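Local coordinates for McyG protein (Microcystis aeruginosa PCC 7806, PDB 4R0M), which probably activates phenylalanine or a related aromatic starter as its adenylate and loads it onto a carrier protein domain at the start of microcystin synthesis, at residues L12-V22 with H196-G205; V252-L260 with S271-I281. One frame throughout, in Å; residues are numbered along the deposited sequence.

Past an extended stretch near its N terminus, the chain enters helix 19-27, and interaction 1 lays residues 12-22 along the start of helix 196-210. This closes a long loop of 173 intervening residues that holds the four-stranded parallel sheet, tying the N-terminal arm to the helix that follows strand 190-195. Interaction 2 opens only after the first has closed and is far more local: ten residues separate 252-260 from 271-281, and it packs helices 249-254 and 258-265 against strand 270-273 and helix 275-282. The two loops thus follow in series, neither nesting nor crossing, with centres about 30 Å apart. Interaction 2 includes a residue of the adenylate pocket.

Interaction 1 of 2, residues L12-V22 with H196-G205; sequences LEDNWRTLSEV and HHNILSMTAG
The extended arm that leads into helix 19-27 of this adenylation domain lies across the first turns of helix 196-210, where H196 and H197 meet it in different ways. H196 ND1 accepts the backbone N-H of L19, one residue past the N-cap T18, in a nearly straight bond of 3.1 Å; the donor stands 28° out of the imidazole plane. T18 CB lies over a face of this ring, while L19 CB sits in plane at its edge. The H197 ring makes an offset stack with the six-membered ring of W16, centroids 4.2 Å apart and planes at 16°. S201 OG occupies the opposite face. CG of H197 swings anti to the backbone N (chi1 -168°), bringing ND1 to the N15 carbonyl O in a weak bond of 3.1 Å. Between the histidines' contacts, L200 CD1 packs 3.3 Å from R17 O and 3.7 Å from V22 CG2. Replacing H196 with an alanine would probably leave the L19 amide without its acceptor and open a gap beneath T18. Because ND1 of H196 accepts, its proton is expected on NE2, whereas the weak bond to N15 O suggests a proton on ND1 of H197: one histidine meets the arm as acceptor, its neighbour as likely donor.

Interaction 2 of 2, residues V252-L260 with S271-I281; sequences VLRQPLQWL and SWSPNFAFSLI. With FA5 (adenosine-5'-[phenylalaninyl-phosphate]), chain C.
Two indoles lie on the two sides of strand 270-273: W259 packs against one, and W272, a residue of the strand itself, leaves the other toward the phenylalanyl-adenylate. The strand belongs to the large mixed sheet of the adenylation domain, an ANL-family fold, and runs on into helix 275-282. W259 reaches it from helix 258-265 with CG anti to the backbone N (chi1 -173°), which carries the indole across to the strand. Its NE1 donates to S271 OG at 3.2 Å and 152°, the acceptor only 4° out of the ring plane. That hydroxyl is also hydrogen-bonded to the carbonyl of L219 on strand 217-220, so it joins the indole to the adjoining strand. Farther round the ring, CH2 of W259 approaches S273 OG at 3.4 Å; this hydroxyl donates to P274 O, which takes the A277 amide from the other face of its plane. Helix 275-282 meets the two helices and the turn between them through aliphatic groups: CD1 of I281 is the common point of contact for P256, L257 and L260, and approaches P256 O at 3.4 Å. Beyond it, L253 CD2 and L280 CD1 meet obliquely, 3.9 Å apart. F316, on helix 310-320, also touches I281. On the ligand side, the indole N-H of W272 is hydrogen-bonded to the A304 carbonyl, a bond that would limit rotation of the ring beside the ligand's phenyl group. CD2 of that phenyl (FA5) lies over one face of the indole, displaced toward its rim, 3.3 Å from W272 CZ2.

Interaction 1 of 2, residues L12-V22 with H196-G205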
loop_
_atom_site.group_PDB
_atom_site.type_symbol
_atom_site.label_atom_id
_atom_site.label_comp_id
_atom_site.label_asym_id
_atom_site.label_seq_id
_atom_site.Cartn_x
_atom_site.Cartn_y
_atom_site.Cartn_z
ATOM N N LEU A 12 8.904 24.258 -5.231
ATOM C CA LEU A 12 9.956 23.562 -4.486
ATOM C C LEU A 12 11.329 23.713 -5.139
ATOM O O LEU A 12 11.481 23.503 -6.344
ATOM C CB LEU A 12 9.610 22.074 -4.327
ATOM C CG LEU A 12 10.509 21.197 -3.442
ATOM C CD1 LEU A 12 10.281 21.471 -1.961
ATOM C CD2 LEU A 12 10.287 19.724 -3.751
ATOM N N GLU A 13 12.322 24.066 -4.326
ATOM C CA GLU A 13 13.700 24.231 -4.787
ATOM C C GLU A 13 14.342 22.881 -5.090
ATOM O O GLU A 13 14.210 21.935 -4.312
ATOM C CB GLU A 13 14.526 24.988 -3.745
ATOM C CG GLU A 13 14.123 26.448 -3.572
ATOM C CD GLU A 13 14.741 27.095 -2.345
ATOM O OE1 GLU A 13 14.610 26.532 -1.234
ATOM O OE2 GLU A 13 15.346 28.178 -2.490
ATOM N N ASP A 14 15.034 22.808 -6.226
ATOM C CA ASP A 14 15.669 21.571 -6.685
ATOM C C ASP A 14 16.739 21.048 -5.730
ATOM O O ASP A 14 17.642 21.782 -5.317
ATOM C CB ASP A 14 16.268 21.754 -8.086
ATOM C CG ASP A 14 15.270 21.472 -9.198
ATOM O OD1 ASP A 14 14.285 20.736 -8.964
ATOM O OD2 ASP A 14 15.482 21.983 -10.318
ATOM N N ASN A 15 16.613 19.771 -5.385
ATOM C CA ASN A 15 17.602 19.067 -4.584
ATOM C C ASN A 15 18.226 17.963 -5.426
ATOM O O ASN A 15 17.513 17.220 -6.104
ATOM C CB ASN A 15 16.945 18.479 -3.334
ATOM C CG ASN A 15 17.910 17.665 -2.493
ATOM O OD1 ASN A 15 18.943 18.167 -2.048
ATOM N ND2 ASN A 15 17.572 16.400 -2.267
ATOM N N TRP A 16 19.552 17.860 -5.388
ATOM C CA TRP A 16 20.261 16.878 -6.207
ATOM C C TRP A 16 21.027 15.861 -5.407
ATOM O O TRP A 16 22.098 15.409 -5.812
ATOM C CB TRP A 16 21.156 17.577 -7.226
ATOM C CG TRP A 16 20.370 18.316 -8.281
ATOM C CD1 TRP A 16 20.335 19.688 -8.507
ATOM C CD2 TRP A 16 19.457 17.740 -9.282
ATOM N NE1 TRP A 16 19.498 19.990 -9.550
ATOM C CE2 TRP A 16 18.939 18.871 -10.060
ATOM C CE3 TRP A 16 19.036 16.452 -9.601
ATOM C CZ2 TRP A 16 18.043 18.695 -11.105
ATOM C CZ3 TRP A 16 18.131 16.289 -10.655
ATOM C CH2 TRP A 16 17.647 17.385 -11.388
ATOM N N ARG A 17 20.468 15.485 -4.262
ATOM C CA ARG A 17 21.038 14.440 -3.422
ATOM C C ARG A 17 20.758 13.053 -3.998
ATOM O O ARG A 17 19.789 12.860 -4.731
ATOM C CB ARG A 17 20.455 14.523 -2.008
ATOM C CG ARG A 17 21.033 15.618 -1.127
ATOM C CD ARG A 17 20.269 15.692 0.189
ATOM N NE ARG A 17 21.070 16.273 1.262
ATOM C CZ ARG A 17 21.847 15.575 2.090
ATOM N NH1 ARG A 17 21.940 14.256 1.980
ATOM N NH2 ARG A 17 22.537 16.201 3.035
ATOM N N THR A 18 21.625 12.099 -3.671
ATOM C CA THR A 18 21.359 10.685 -3.922
ATOM C C THR A 18 20.971 10.035 -2.600
ATOM O O THR A 18 21.092 10.655 -1.540
ATOM C CB THR A 18 22.586 9.949 -4.495
ATOM O OG1 THR A 18 23.668 10.017 -3.560
ATOM C CG2 THR A 18 23.011 10.552 -5.829
ATOM N N LEU A 19 20.515 8.787 -2.662
ATOM C CA LEU A 19 20.120 8.059 -1.458
ATOM C C LEU A 19 21.299 7.796 -0.514
ATOM O O LEU A 19 21.138 7.837 0.705
ATOM C CB LEU A 19 19.399 6.753 -1.818
ATOM C CG LEU A 19 17.989 6.899 -2.403
ATOM C CD1 LEU A 19 17.527 5.594 -3.034
ATOM C CD2 LEU A 19 16.991 7.368 -1.354
ATOM N N SER A 20 22.475 7.545 -1.083
ATOM C CA SER A 20 23.689 7.313 -0.295
ATOM C C SER A 20 24.080 8.525 0.559
ATOM O O SER A 20 24.436 8.373 1.729
ATOM C CB SER A 20 24.850 6.880 -1.193
ATOM O OG SER A 20 24.856 7.609 -2.402
ATOM N N GLU A 21 23.992 9.718 -0.026
ATOM C CA GLU A 21 24.266 10.969 0.690
ATOM C C GLU A 21 23.275 11.208 1.826
ATOM O O GLU A 21 23.652 11.695 2.896
ATOM C CB GLU A 21 24.260 12.159 -0.277
ATOM C CG GLU A 21 25.439 12.174 -1.240
ATOM C CD GLU A 21 25.230 13.086 -2.436
ATOM O OE1 GLU A 21 24.212 13.810 -2.480
ATOM O OE2 GLU A 21 26.093 13.076 -3.341
ATOM N N VAL A 22 22.013 10.861 1.583
ATOM C CA VAL A 22 20.950 10.983 2.583
ATOM C C VAL A 22 21.221 10.096 3.804
ATOM O O VAL A 22 21.073 10.540 4.944
ATOM C CB VAL A 22 19.564 10.693 1.960
ATOM C CG1 VAL A 22 18.520 10.394 3.026
ATOM C CG2 VAL A 22 19.122 11.868 1.104
ATOM N N HIS A 196 16.437 8.460 -7.697
ATOM C CA HIS A 196 16.758 9.160 -6.451
ATOM C C HIS A 196 16.002 10.453 -6.389
ATOM O O HIS A 196 15.418 10.796 -5.358
ATOM C CB HIS A 196 18.252 9.468 -6.358
ATOM C CG HIS A 196 19.142 8.259 -6.490
ATOM N ND1 HIS A 196 19.617 7.591 -5.425
ATOM C CD2 HIS A 196 19.654 7.619 -7.616
ATOM C CE1 HIS A 196 20.388 6.570 -5.843
ATOM N NE2 HIS A 196 20.410 6.589 -7.185
ATOM N N HIS A 197 16.007 11.175 -7.508
ATOM C CA HIS A 197 15.350 12.473 -7.610
ATOM C C HIS A 197 13.861 12.376 -7.437
ATOM O O HIS A 197 13.261 13.259 -6.829
ATOM C CB HIS A 197 15.704 13.157 -8.927
ATOM C CG HIS A 197 15.301 14.614 -8.982
ATOM N ND1 HIS A 197 15.863 15.551 -8.194
ATOM C CD2 HIS A 197 14.364 15.275 -9.772
ATOM C CE1 HIS A 197 15.313 16.749 -8.461
ATOM N NE2 HIS A 197 14.395 16.581 -9.428
ATOM N N ASN A 198 13.255 11.308 -7.966
ATOM C CA ASN A 198 11.834 11.017 -7.731
ATOM C C ASN A 198 11.528 10.920 -6.241
ATOM O O ASN A 198 10.659 11.624 -5.727
ATOM C CB ASN A 198 11.405 9.701 -8.410
ATOM C CG ASN A 198 11.254 9.820 -9.922
ATOM O OD1 ASN A 198 11.522 8.861 -10.653
ATOM N ND2 ASN A 198 10.816 10.982 -10.398
ATOM N N ILE A 199 12.263 10.044 -5.560
ATOM C CA ILE A 199 12.038 9.733 -4.150
ATOM C C ILE A 199 12.295 10.945 -3.246
ATOM O O ILE A 199 11.454 11.295 -2.412
ATOM C CB ILE A 199 12.895 8.519 -3.709
ATOM C CG1 ILE A 199 12.465 7.262 -4.477
ATOM C CG2 ILE A 199 12.790 8.288 -2.206
ATOM C CD1 ILE A 199 13.516 6.172 -4.541
ATOM N N LEU A 200 13.444 11.590 -3.435
ATOM C CA LEU A 200 13.848 12.708 -2.584
ATOM C C LEU A 200 13.061 13.989 -2.842
ATOM O O LEU A 200 12.989 14.862 -1.978
ATOM C CB LEU A 200 15.361 12.938 -2.657
ATOM C CG LEU A 200 16.164 11.738 -2.140
ATOM C CD1 LEU A 200 17.656 11.942 -2.338
ATOM C CD2 LEU A 200 15.843 11.436 -0.680
ATOM N N SER A 201 12.456 14.082 -4.024
ATOM C CA SER A 201 11.537 15.170 -4.340
ATOM C C SER A 201 10.180 14.992 -3.642
ATOM O O SER A 201 9.498 15.976 -3.345
ATOM C CB SER A 201 11.360 15.301 -5.851
ATOM O OG SER A 201 12.573 15.683 -6.477
HETATM N N MSE A 202 9.790 13.771 -3.334
HETATM C CA MSE A 202 8.610 13.516 -2.562
HETATM C C MSE A 202 8.931 13.819 -1.147
HETATM O O MSE A 202 8.160 14.474 -0.485
HETATM C CB MSE A 202 8.177 12.064 -2.773
HETATM C CG MSE A 202 7.002 11.601 -1.928
HETATM SE SE MSE A 202 7.423 11.127 -0.100
HETATM C CE MSE A 202 5.709 11.065 0.698
ATOM N N THR A 203 10.061 13.344 -0.685
ATOM C CA THR A 203 10.486 13.532 0.700
ATOM C C THR A 203 10.506 15.005 1.068
ATOM O O THR A 203 9.875 15.412 2.046
ATOM C CB THR A 203 11.897 12.964 0.948
ATOM O OG1 THR A 203 12.843 13.601 0.090
ATOM C CG2 THR A 203 11.924 11.507 0.668
ATOM N N ALA A 204 11.228 15.793 0.271
ATOM C CA ALA A 204 11.365 17.229 0.496
ATOM C C ALA A 204 10.007 17.927 0.506
ATOM O O ALA A 204 9.712 18.695 1.423
ATOM C CB ALA A 204 12.290 17.850 -0.547
ATOM N N GLY A 205 9.181 17.634 -0.498
ATOM C CA GLY A 205 7.842 18.218 -0.610
ATOM C C GLY A 205 6.948 17.912 0.580
ATOM O O GLY A 205 6.268 18.798 1.096
HETATM O O HOH W 1 17.704 14.288 -5.853
#

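Interaction 2 of 2, residues V252-L260 with S271-I281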
loop_
_atom_site.group_PDB
_atom_site.type_symbol
_atom_site.label_atom_id
_atom_site.label_comp_id
_atom_site.label_asym_id
_atom_site.label_seq_id
_atom_site.Cartn_x
_atom_site.Cartn_y
_atom_site.Cartn_z
ATOM N N VAL A 252 -0.095 -6.647 14.316
ATOM C CA VAL A 252 -1.214 -5.719 14.477
ATOM C C VAL A 252 -2.543 -6.349 14.034
ATOM O O VAL A 252 -3.588 -6.045 14.598
ATOM C CB VAL A 252 -0.967 -4.381 13.745
ATOM C CG1 VAL A 252 -2.133 -3.420 13.949
ATOM C CG2 VAL A 252 0.326 -3.737 14.226
ATOM N N LEU A 253 -2.505 -7.225 13.033
ATOM C CA LEU A 253 -3.722 -7.909 12.582
ATOM C C LEU A 253 -4.254 -8.880 13.639
ATOM O O LEU A 253 -5.464 -8.943 13.873
ATOM C CB LEU A 253 -3.512 -8.617 11.236
ATOM C CG LEU A 253 -3.398 -7.734 9.984
ATOM C CD1 LEU A 253 -3.060 -8.573 8.760
ATOM C CD2 LEU A 253 -4.663 -6.919 9.742
ATOM N N ARG A 254 -3.346 -9.613 14.282
ATOM C CA ARG A 254 -3.708 -10.525 15.367
ATOM C C ARG A 254 -4.301 -9.793 16.569
ATOM O O ARG A 254 -5.159 -10.336 17.267
ATOM C CB ARG A 254 -2.503 -11.359 15.807
ATOM C CG ARG A 254 -2.162 -12.512 14.872
ATOM C CD ARG A 254 -1.109 -13.441 15.466
ATOM N NE ARG A 254 0.190 -12.785 15.631
ATOM C CZ ARG A 254 0.696 -12.382 16.796
ATOM N NH1 ARG A 254 0.022 -12.567 17.926
ATOM N NH2 ARG A 254 1.885 -11.794 16.831
ATOM N N GLN A 255 -3.844 -8.562 16.799
ATOM C CA GLN A 255 -4.321 -7.747 17.914
ATOM C C GLN A 255 -4.253 -6.252 17.563
ATOM O O GLN A 255 -3.272 -5.579 17.887
ATOM C CB GLN A 255 -3.510 -8.058 19.176
ATOM C CG GLN A 255 -4.271 -7.860 20.477
ATOM C CD GLN A 255 -3.587 -8.523 21.663
ATOM O OE1 GLN A 255 -2.397 -8.309 21.914
ATOM N NE2 GLN A 255 -4.343 -9.330 22.403
ATOM N N PRO A 256 -5.304 -5.727 16.898
ATOM C CA PRO A 256 -5.336 -4.354 16.374
ATOM C C PRO A 256 -4.946 -3.257 17.366
ATOM O O PRO A 256 -4.369 -2.244 16.965
ATOM C CB PRO A 256 -6.792 -4.187 15.936
ATOM C CG PRO A 256 -7.208 -5.566 15.553
ATOM C CD PRO A 256 -6.530 -6.468 16.544
ATOM N N LEU A 257 -5.251 -3.466 18.645
ATOM C CA LEU A 257 -4.983 -2.466 19.680
ATOM C C LEU A 257 -3.497 -2.279 19.994
ATOM O O LEU A 257 -3.110 -1.272 20.591
ATOM C CB LEU A 257 -5.775 -2.775 20.960
ATOM C CG LEU A 257 -7.298 -2.596 20.909
ATOM C CD1 LEU A 257 -7.908 -2.809 22.284
ATOM C CD2 LEU A 257 -7.693 -1.230 20.362
ATOM N N GLN A 258 -2.674 -3.243 19.582
ATOM C CA GLN A 258 -1.220 -3.137 19.720
ATOM C C GLN A 258 -0.648 -1.941 18.962
ATOM O O GLN A 258 0.391 -1.401 19.340
ATOM C CB GLN A 258 -0.530 -4.428 19.273
ATOM C CG GLN A 258 -0.410 -5.471 20.372
ATOM C CD GLN A 258 0.373 -4.967 21.571
ATOM O OE1 GLN A 258 -0.183 -4.779 22.652
ATOM N NE2 GLN A 258 1.667 -4.727 21.377
ATOM N N TRP A 259 -1.336 -1.538 17.896
ATOM C CA TRP A 259 -0.986 -0.338 17.144
ATOM C C TRP A 259 -1.097 0.885 18.011
ATOM O O TRP A 259 -0.212 1.740 17.995
ATOM C CB TRP A 259 -1.877 -0.209 15.910
ATOM C CG TRP A 259 -1.494 0.910 14.967
ATOM C CD1 TRP A 259 -0.250 1.523 14.826
ATOM C CD2 TRP A 259 -2.350 1.561 13.962
ATOM N NE1 TRP A 259 -0.285 2.488 13.855
ATOM C CE2 TRP A 259 -1.510 2.562 13.294
ATOM C CE3 TRP A 259 -3.678 1.427 13.573
ATOM C CZ2 TRP A 259 -1.999 3.378 12.283
ATOM C CZ3 TRP A 259 -4.160 2.257 12.553
ATOM C CH2 TRP A 259 -3.339 3.210 11.926
ATOM N N LEU A 260 -2.182 0.965 18.779
ATOM C CA LEU A 260 -2.414 2.060 19.718
ATOM C C LEU A 260 -1.432 2.015 20.887
ATOM O O LEU A 260 -0.979 3.056 21.371
ATOM C CB LEU A 260 -3.857 2.018 20.234
ATOM C CG LEU A 260 -4.959 2.821 19.525
ATOM C CD1 LEU A 260 -4.855 2.800 18.005
ATOM C CD2 LEU A 260 -6.328 2.329 19.975
ATOM N N SER A 271 2.168 8.070 11.527
ATOM C CA SER A 271 1.851 6.680 11.192
ATOM C C SER A 271 0.848 6.605 10.040
ATOM O O SER A 271 0.364 7.636 9.565
ATOM C CB SER A 271 1.339 5.916 12.420
ATOM O OG SER A 271 1.503 4.519 12.236
ATOM N N TRP A 272 0.545 5.383 9.602
ATOM C CA TRP A 272 -0.284 5.163 8.415
ATOM C C TRP A 272 -0.884 3.781 8.345
ATOM O O TRP A 272 -0.270 2.795 8.767
ATOM C CB TRP A 272 0.524 5.471 7.148
ATOM C CG TRP A 272 0.038 4.791 5.888
ATOM C CD1 TRP A 272 -1.178 4.977 5.227
ATOM C CD2 TRP A 272 0.758 3.798 5.082
ATOM N NE1 TRP A 272 -1.255 4.183 4.112
ATOM C CE2 TRP A 272 -0.131 3.452 3.966
ATOM C CE3 TRP A 272 2.001 3.182 5.171
ATOM C CZ2 TRP A 272 0.232 2.527 2.999
ATOM C CZ3 TRP A 272 2.355 2.252 4.188
ATOM C CH2 TRP A 272 1.492 1.935 3.128
ATOM N N SER A 273 -2.110 3.722 7.822
ATOM C CA SER A 273 -2.756 2.477 7.404
ATOM C C SER A 273 -3.848 2.797 6.380
ATOM O O SER A 273 -4.295 3.945 6.291
ATOM C CB SER A 273 -3.362 1.743 8.603
ATOM O OG SER A 273 -4.641 2.258 8.933
ATOM N N PRO A 274 -4.280 1.790 5.593
ATOM C CA PRO A 274 -5.437 2.003 4.724
ATOM C C PRO A 274 -6.728 2.050 5.531
ATOM O O PRO A 274 -6.721 1.760 6.731
ATOM C CB PRO A 274 -5.432 0.769 3.806
ATOM C CG PRO A 274 -4.085 0.152 3.973
ATOM C CD PRO A 274 -3.695 0.455 5.387
ATOM N N ASN A 275 -7.822 2.406 4.865
ATOM C CA ASN A 275 -9.119 2.576 5.516
ATOM C C ASN A 275 -9.589 1.396 6.373
ATOM O O ASN A 275 -10.126 1.605 7.465
ATOM C CB ASN A 275 -10.189 2.941 4.486
ATOM C CG ASN A 275 -11.522 3.270 5.125
ATOM O OD1 ASN A 275 -11.729 4.377 5.629
ATOM N ND2 ASN A 275 -12.437 2.304 5.111
ATOM N N PHE A 276 -9.384 0.168 5.894
ATOM C CA PHE A 276 -9.890 -1.022 6.588
ATOM C C PHE A 276 -9.361 -1.159 8.017
ATOM O O PHE A 276 -10.073 -1.629 8.910
ATOM C CB PHE A 276 -9.632 -2.308 5.780
ATOM C CG PHE A 276 -8.196 -2.759 5.781
ATOM C CD1 PHE A 276 -7.681 -3.509 6.837
ATOM C CD2 PHE A 276 -7.358 -2.451 4.717
ATOM C CE1 PHE A 276 -6.358 -3.922 6.839
ATOM C CE2 PHE A 276 -6.037 -2.868 4.710
ATOM C CZ PHE A 276 -5.535 -3.603 5.772
ATOM N N ALA A 277 -8.112 -0.747 8.226
ATOM C CA ALA A 277 -7.475 -0.856 9.536
ATOM C C ALA A 277 -8.105 0.094 10.555
ATOM O O ALA A 277 -8.199 -0.233 11.741
ATOM C CB ALA A 277 -5.985 -0.616 9.421
ATOM N N PHE A 278 -8.541 1.260 10.079
ATOM C CA PHE A 278 -9.323 2.191 10.894
ATOM C C PHE A 278 -10.611 1.520 11.369
ATOM O O PHE A 278 -10.998 1.658 12.530
ATOM C CB PHE A 278 -9.653 3.464 10.104
ATOM C CG PHE A 278 -8.506 4.428 9.985
ATOM C CD1 PHE A 278 -7.391 4.126 9.206
ATOM C CD2 PHE A 278 -8.548 5.657 10.640
ATOM C CE1 PHE A 278 -6.339 5.023 9.095
ATOM C CE2 PHE A 278 -7.497 6.558 10.529
ATOM C CZ PHE A 278 -6.392 6.241 9.757
ATOM N N SER A 279 -11.255 0.784 10.463
ATOM C CA SER A 279 -12.461 0.022 10.778
ATOM C C SER A 279 -12.183 -1.110 11.767
ATOM O O SER A 279 -13.000 -1.371 12.651
ATOM C CB SER A 279 -13.101 -0.527 9.500
ATOM O OG SER A 279 -14.305 -1.215 9.789
ATOM N N LEU A 280 -11.034 -1.772 11.619
ATOM C CA LEU A 280 -10.610 -2.820 12.554
ATOM C C LEU A 280 -10.477 -2.294 13.983
ATOM O O LEU A 280 -10.747 -3.017 14.944
ATOM C CB LEU A 280 -9.287 -3.454 12.115
ATOM C CG LEU A 280 -9.233 -4.357 10.879
ATOM C CD1 LEU A 280 -7.784 -4.673 10.542
ATOM C CD2 LEU A 280 -10.029 -5.641 11.079
ATOM N N ILE A 281 -10.049 -1.038 14.111
ATOM C CA ILE A 281 -9.985 -0.366 15.410
ATOM C C ILE A 281 -11.400 -0.073 15.911
ATOM O O ILE A 281 -11.711 -0.318 17.079
ATOM C CB ILE A 281 -9.145 0.935 15.346
ATOM C CG1 ILE A 281 -7.671 0.625 15.027
ATOM C CG2 ILE A 281 -9.291 1.757 16.626
ATOM C CD1 ILE A 281 -6.907 -0.114 16.110
HETATM C C FA5 C . -0.660 2.474 -2.873
HETATM O O FA5 C . -1.591 1.794 -2.460
HETATM C CA FA5 C . -0.435 3.861 -2.325
HETATM N N FA5 C . -1.721 4.509 -2.423
HETATM C CB FA5 C . 0.001 3.844 -0.853
HETATM C CG FA5 C . 0.134 5.173 -0.099
HETATM C CD1 FA5 C . -0.427 6.376 -0.530
HETATM C CD2 FA5 C . 0.848 5.186 1.107
HETATM C CE1 FA5 C . -0.269 7.553 0.214
HETATM C CE2 FA5 C . 1.007 6.354 1.862
HETATM C CZ FA5 C . 0.445 7.547 1.411
HETATM P P FA5 C . -0.377 1.134 -5.223
HETATM O OP1 FA5 C . -0.483 -0.332 -4.896
HETATM O OP2 FA5 C . 0.446 1.554 -6.414
HETATM O OP3 FA5 C . 0.195 1.917 -3.921
HETATM O "O5'" FA5 C . -1.886 1.660 -5.432
HETATM C "C5'" FA5 C . -2.189 2.997 -5.824
HETATM C "C4'" FA5 C . -3.696 3.111 -5.996
HETATM O "O4'" FA5 C . -4.394 2.946 -4.755
HETATM C "C3'" FA5 C . -4.132 4.470 -6.502
HETATM O "O3'" FA5 C . -3.993 4.587 -7.917
HETATM C "C2'" FA5 C . -5.579 4.515 -6.067
HETATM O "O2'" FA5 C . -6.408 3.824 -7.008
HETATM C "C1'" FA5 C . -5.583 3.742 -4.765
HETATM N N9 FA5 C . -5.575 4.709 -3.637
HETATM C C8 FA5 C . -4.504 5.040 -2.894
HETATM N N7 FA5 C . -4.821 5.947 -1.938
HETATM C C5 FA5 C . -6.131 6.222 -2.066
HETATM C C6 FA5 C . -7.117 7.095 -1.380
HETATM N N6 FA5 C . -6.754 7.880 -0.340
HETATM N N1 FA5 C . -8.395 7.087 -1.830
HETATM C C2 FA5 C . -8.774 6.314 -2.869
HETATM N N3 FA5 C . -7.937 5.494 -3.532
HETATM C C4 FA5 C . -6.625 5.406 -3.189
#